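Local coordinates for protein putative fimbrium anchoring subunit Fim4B (Bacteroides ovatus, PDB 5CAG) that probably anchors a fimbrium to the bacterial outer membrane, as a lipoprotein of the FimB/Mfa2 family, at residues A[166-180]-A[200-212]. Sequence-based numbering, arbitrary orientation.
With SO4 (sulfate ion), chain E.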
loop_
_atom_site.group_PDB
_atom_site.type_symbol
_atom_site.label_atom_id
_atom_site.label_comp_id
_atom_site.label_asym_id
_atom_site.label_seq_id
_atom_site.Cartn_x
_atom_site.Cartn_y
_atom_site.Cartn_z
ATOM N N ILE A 166 -6.702 11.018 -6.405
ATOM C CA ILE A 166 -5.308 11.361 -6.646
ATOM C C ILE A 166 -4.715 10.327 -7.611
ATOM O O ILE A 166 -4.738 9.108 -7.370
ATOM C CB ILE A 166 -4.500 11.556 -5.342
ATOM C CG1 ILE A 166 -3.068 12.012 -5.616
ATOM C CG2 ILE A 166 -4.545 10.334 -4.445
ATOM C CD1 ILE A 166 -2.673 13.193 -4.892
ATOM N N ASP A 167 -4.261 10.851 -8.747
ATOM C CA ASP A 167 -3.656 10.101 -9.830
ATOM C C ASP A 167 -2.166 10.215 -9.766
ATOM O O ASP A 167 -1.658 11.261 -9.368
ATOM C CB ASP A 167 -4.145 10.653 -11.164
ATOM C CG ASP A 167 -5.326 9.915 -11.727
ATOM O OD1 ASP A 167 -5.225 8.670 -11.894
ATOM O OD2 ASP A 167 -6.333 10.583 -12.064
ATOM N N GLY A 168 -1.469 9.167 -10.193
ATOM C CA GLY A 168 -0.011 9.175 -10.254
ATOM C C GLY A 168 0.727 8.540 -9.095
ATOM O O GLY A 168 1.953 8.449 -9.143
ATOM N N LEU A 169 0.015 8.123 -8.035
ATOM C CA LEU A 169 0.681 7.495 -6.893
ATOM C C LEU A 169 0.586 5.984 -7.016
ATOM O O LEU A 169 -0.130 5.493 -7.878
ATOM C CB LEU A 169 0.122 7.985 -5.549
ATOM C CG LEU A 169 0.288 9.464 -5.222
ATOM C CD1 LEU A 169 -0.335 9.778 -3.890
ATOM C CD2 LEU A 169 1.693 9.854 -5.174
ATOM N N SER A 170 1.343 5.247 -6.199
ATOM C CA SER A 170 1.357 3.786 -6.255
ATOM C C SER A 170 0.143 3.243 -5.493
ATOM O O SER A 170 0.039 3.392 -4.270
ATOM C CB SER A 170 2.676 3.237 -5.709
ATOM O OG SER A 170 3.786 3.973 -6.204
ATOM N N ASP A 171 -0.812 2.676 -6.241
ATOM C CA ASP A 171 -2.044 2.130 -5.676
ATOM C C ASP A 171 -1.920 0.612 -5.541
ATOM O O ASP A 171 -2.836 -0.051 -5.044
ATOM C CB ASP A 171 -3.258 2.538 -6.540
ATOM C CG ASP A 171 -3.112 2.208 -8.007
ATOM O OD1 ASP A 171 -3.380 1.047 -8.375
ATOM O OD2 ASP A 171 -2.730 3.122 -8.791
ATOM N N CYS A 172 -0.769 0.077 -5.996
ATOM C CA CYS A 172 -0.368 -1.326 -5.941
ATOM C C CYS A 172 1.051 -1.454 -5.457
ATOM O O CYS A 172 1.847 -0.549 -5.674
ATOM C CB CYS A 172 -0.525 -1.969 -7.298
ATOM S SG CYS A 172 -2.229 -2.111 -7.811
ATOM N N TYR A 173 1.385 -2.567 -4.806
ATOM C CA TYR A 173 2.740 -2.767 -4.325
ATOM C C TYR A 173 3.149 -4.197 -4.635
ATOM O O TYR A 173 2.449 -5.133 -4.248
ATOM C CB TYR A 173 2.864 -2.413 -2.828
ATOM C CG TYR A 173 4.265 -2.518 -2.261
ATOM C CD1 TYR A 173 5.194 -1.487 -2.430
ATOM C CD2 TYR A 173 4.655 -3.631 -1.523
ATOM C CE1 TYR A 173 6.482 -1.574 -1.890
ATOM C CE2 TYR A 173 5.941 -3.732 -0.987
ATOM C CZ TYR A 173 6.855 -2.701 -1.168
ATOM O OH TYR A 173 8.130 -2.862 -0.648
ATOM N N CYS A 174 4.237 -4.352 -5.429
ATOM C CA CYS A 174 4.806 -5.643 -5.781
ATOM C C CYS A 174 5.646 -6.023 -4.619
ATOM O O CYS A 174 6.685 -5.397 -4.395
ATOM C CB CYS A 174 5.606 -5.559 -7.075
ATOM S SG CYS A 174 4.591 -5.561 -8.578
ATOM N N ILE A 175 5.123 -6.936 -3.782
ATOM C CA ILE A 175 5.759 -7.365 -2.536
ATOM C C ILE A 175 7.130 -8.000 -2.815
ATOM O O ILE A 175 8.098 -7.603 -2.188
ATOM C CB ILE A 175 4.821 -8.290 -1.726
ATOM C CG1 ILE A 175 3.582 -7.506 -1.246
ATOM C CG2 ILE A 175 5.556 -8.911 -0.542
ATOM C CD1 ILE A 175 2.424 -8.308 -0.860
ATOM N N GLY A 176 7.217 -8.917 -3.767
ATOM C CA GLY A 176 8.494 -9.526 -4.110
ATOM C C GLY A 176 9.485 -8.578 -4.769
ATOM O O GLY A 176 10.697 -8.700 -4.559
ATOM N N LYS A 177 8.979 -7.629 -5.582
ATOM C CA LYS A 177 9.810 -6.676 -6.321
ATOM C C LYS A 177 10.245 -5.503 -5.420
ATOM O O LYS A 177 11.257 -4.858 -5.720
ATOM C CB LYS A 177 9.087 -6.158 -7.596
ATOM C CG LYS A 177 8.733 -7.204 -8.703
ATOM C CD LYS A 177 9.944 -7.697 -9.570
ATOM C CE LYS A 177 10.476 -6.722 -10.618
ATOM N NZ LYS A 177 11.788 -7.150 -11.198
ATOM N N GLY A 178 9.499 -5.260 -4.333
ATOM C CA GLY A 178 9.765 -4.187 -3.369
ATOM C C GLY A 178 9.555 -2.797 -3.940
ATOM O O GLY A 178 10.244 -1.844 -3.566
ATOM N N ARG A 179 8.606 -2.684 -4.875
ATOM C CA ARG A 179 8.276 -1.446 -5.570
ATOM C C ARG A 179 6.777 -1.255 -5.650
ATOM O O ARG A 179 6.036 -2.236 -5.750
ATOM C CB ARG A 179 8.878 -1.468 -6.987
ATOM C CG ARG A 179 10.262 -0.862 -7.023
ATOM C CD ARG A 179 10.986 -1.035 -8.348
ATOM N NE ARG A 179 12.113 -0.100 -8.464
ATOM C CZ ARG A 179 13.350 -0.343 -8.032
ATOM N NH1 ARG A 179 13.644 -1.500 -7.447
ATOM N NH2 ARG A 179 14.300 0.571 -8.179
ATOM N N GLY A 180 6.350 -0.003 -5.606
ATOM C CA GLY A 180 4.958 0.353 -5.791
ATOM C C GLY A 180 4.706 0.530 -7.278
ATOM O O GLY A 180 5.630 0.846 -8.032
ATOM N N ALA A 200 -8.635 16.967 3.536
ATOM C CA ALA A 200 -8.734 15.560 3.170
ATOM C C ALA A 200 -7.491 14.783 3.594
ATOM O O ALA A 200 -6.424 15.364 3.827
ATOM C CB ALA A 200 -8.969 15.408 1.681
ATOM N N PHE A 201 -7.668 13.464 3.762
ATOM C CA PHE A 201 -6.637 12.518 4.182
ATOM C C PHE A 201 -6.673 11.334 3.260
ATOM O O PHE A 201 -7.770 10.859 2.933
ATOM C CB PHE A 201 -6.896 12.056 5.626
ATOM C CG PHE A 201 -6.767 13.137 6.671
ATOM C CD1 PHE A 201 -7.788 14.064 6.872
ATOM C CD2 PHE A 201 -5.636 13.219 7.476
ATOM C CE1 PHE A 201 -7.649 15.094 7.817
ATOM C CE2 PHE A 201 -5.504 14.246 8.433
ATOM C CZ PHE A 201 -6.514 15.169 8.601
ATOM N N PHE A 202 -5.507 10.845 2.831
ATOM C CA PHE A 202 -5.445 9.685 1.955
ATOM C C PHE A 202 -4.115 8.967 2.130
ATOM O O PHE A 202 -3.242 9.447 2.855
ATOM C CB PHE A 202 -5.703 10.069 0.489
ATOM C CG PHE A 202 -4.661 10.942 -0.144
ATOM C CD1 PHE A 202 -4.729 12.327 -0.031
ATOM C CD2 PHE A 202 -3.618 10.387 -0.865
ATOM C CE1 PHE A 202 -3.759 13.144 -0.613
ATOM C CE2 PHE A 202 -2.642 11.202 -1.438
ATOM C CZ PHE A 202 -2.725 12.577 -1.315
ATOM N N THR A 203 -3.979 7.792 1.506
ATOM C CA THR A 203 -2.770 6.972 1.582
ATOM C C THR A 203 -2.437 6.381 0.232
ATOM O O THR A 203 -3.321 6.247 -0.613
ATOM C CB THR A 203 -2.951 5.823 2.567
ATOM O OG1 THR A 203 -4.030 5.010 2.122
ATOM C CG2 THR A 203 -3.173 6.276 3.985
ATOM N N ALA A 204 -1.181 5.978 0.049
ATOM C CA ALA A 204 -0.682 5.319 -1.146
ATOM C C ALA A 204 0.525 4.467 -0.777
ATOM O O ALA A 204 1.140 4.689 0.271
ATOM C CB ALA A 204 -0.308 6.352 -2.190
ATOM N N PHE A 205 0.861 3.477 -1.611
ATOM C CA PHE A 205 2.036 2.658 -1.366
ATOM C C PHE A 205 3.289 3.463 -1.649
ATOM O O PHE A 205 3.257 4.405 -2.460
ATOM C CB PHE A 205 2.017 1.380 -2.224
ATOM C CG PHE A 205 0.972 0.376 -1.793
ATOM C CD1 PHE A 205 1.067 -0.272 -0.563
ATOM C CD2 PHE A 205 -0.126 0.101 -2.597
ATOM C CE1 PHE A 205 0.076 -1.180 -0.149
ATOM C CE2 PHE A 205 -1.110 -0.806 -2.180
ATOM C CZ PHE A 205 -0.995 -1.446 -0.963
ATOM N N LYS A 206 4.398 3.108 -0.956
ATOM C CA LYS A 206 5.736 3.686 -1.180
ATOM C C LYS A 206 6.147 3.401 -2.631
ATOM O O LYS A 206 5.798 2.332 -3.160
ATOM C CB LYS A 206 6.768 3.063 -0.218
ATOM C CG LYS A 206 6.874 3.703 1.143
ATOM C CD LYS A 206 8.045 3.107 1.930
ATOM C CE LYS A 206 8.153 3.732 3.304
ATOM N NZ LYS A 206 8.947 2.907 4.245
ATOM N N GLN A 207 6.853 4.329 -3.285
ATOM C CA GLN A 207 7.286 4.078 -4.667
ATOM C C GLN A 207 8.292 2.926 -4.679
ATOM O O GLN A 207 8.264 2.064 -5.571
ATOM C CB GLN A 207 7.886 5.343 -5.292
ATOM C CG GLN A 207 7.701 5.437 -6.792
ATOM C CD GLN A 207 8.469 6.613 -7.324
ATOM O OE1 GLN A 207 9.641 6.490 -7.686
ATOM N NE2 GLN A 207 7.849 7.788 -7.319
ATOM N N VAL A 208 9.172 2.922 -3.651
ATOM C CA VAL A 208 10.196 1.914 -3.428
ATOM C C VAL A 208 10.414 1.689 -1.946
ATOM O O VAL A 208 10.481 2.661 -1.170
ATOM C CB VAL A 208 11.569 2.246 -4.086
ATOM C CG1 VAL A 208 12.431 0.989 -4.200
ATOM C CG2 VAL A 208 11.416 2.892 -5.456
ATOM N N LYS A 209 10.604 0.387 -1.591
ATOM C CA LYS A 209 11.082 -0.199 -0.343
ATOM C C LYS A 209 12.242 0.698 0.182
ATOM O O LYS A 209 13.128 1.120 -0.586
ATOM C CB LYS A 209 11.558 -1.649 -0.672
ATOM C CG LYS A 209 12.614 -2.333 0.221
ATOM C CD LYS A 209 12.943 -3.795 -0.246
ATOM C CE LYS A 209 13.408 -4.776 0.834
ATOM N NZ LYS A 209 12.331 -5.226 1.816
ATOM N N GLU A 210 12.187 1.049 1.462
ATOM C CA GLU A 210 13.191 1.896 2.086
ATOM C C GLU A 210 14.104 1.044 2.971
ATOM O O GLU A 210 15.178 1.531 3.344
ATOM C CB GLU A 210 12.531 3.046 2.879
ATOM C CG GLU A 210 11.964 4.135 1.972
ATOM C CD GLU A 210 11.283 5.362 2.568
ATOM O OE1 GLU A 210 11.048 5.406 3.798
ATOM O OE2 GLU A 210 10.933 6.268 1.777
HETATM N N MSE A 211 13.722 -0.236 3.294
HETATM C CA MSE A 211 14.575 -1.059 4.156
HETATM C C MSE A 211 15.940 -1.344 3.491
HETATM O O MSE A 211 16.028 -1.586 2.277
HETATM C CB MSE A 211 13.884 -2.346 4.572
HETATM C CG MSE A 211 14.658 -3.176 5.604
HETATM SE SE MSE A 211 13.784 -4.884 6.020
HETATM C CE MSE A 211 12.387 -4.200 7.146
ATOM N N THR A 212 17.001 -1.242 4.303
ATOM C CA THR A 212 18.369 -1.500 3.893
ATOM C C THR A 212 18.629 -2.997 3.984
ATOM O O THR A 212 18.385 -3.605 5.033
ATOM C CB THR A 212 19.300 -0.646 4.731
ATOM O OG1 THR A 212 19.111 0.687 4.268
ATOM C CG2 THR A 212 20.773 -1.056 4.608
HETATM S S SO4 E . 17.429 -2.400 -8.391
HETATM O O1 SO4 E . 16.645 -2.887 -7.256
HETATM O O2 SO4 E . 17.938 -1.049 -8.111
HETATM O O3 SO4 E . 18.553 -3.310 -8.639
HETATM O O4 SO4 E . 16.566 -2.361 -9.571
#
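Three backbone hydrogen bonds join 166-180 to 200-212: F205 N to S170 O (2.8 Å), then K209 N to G178 O and G180 N to Q207 O, the last two flanking the single bridge of R179 with V208. G180 CA, bare of any side chain, lies against K206 O in a CA-H...O contact (3.4 Å).

Y173 CB lies over one face of the F205 ring, displaced toward the rim, in a CH-pi contact 3.7 Å from the centroid. With CG anti to the backbone N (chi1 -177°), the Y173 ring continues past K206 O, which stands at its edge, until OH meets K209 CB at 3.6 Å. The D171 and C172 backbone borders the F205 ring at its edge, and V144 and A94 also touch this phenylalanine, a flat apolar group suited to a buried seam. The contact lies where the chain runs off the end of strand 197-205 and passes the antiparallel hairpin 172-181, whose turn closes with a G1 beta bulge at G178 and R179; positive phi at G178 suits glycine.

Along strand 197-205, before F205, I166 CD1 reaches F202 CZ (3.6 Å) and L169 CD1 meets the same ring at its edge, while small A204 lets L169 CB approach. V208 CG1 covers one face of the R179 guanidinium, and R179 NH1 bonds weakly to sulfate O1 (3.3 Å), an ion probably from the crystallisation liquor that S218 also binds.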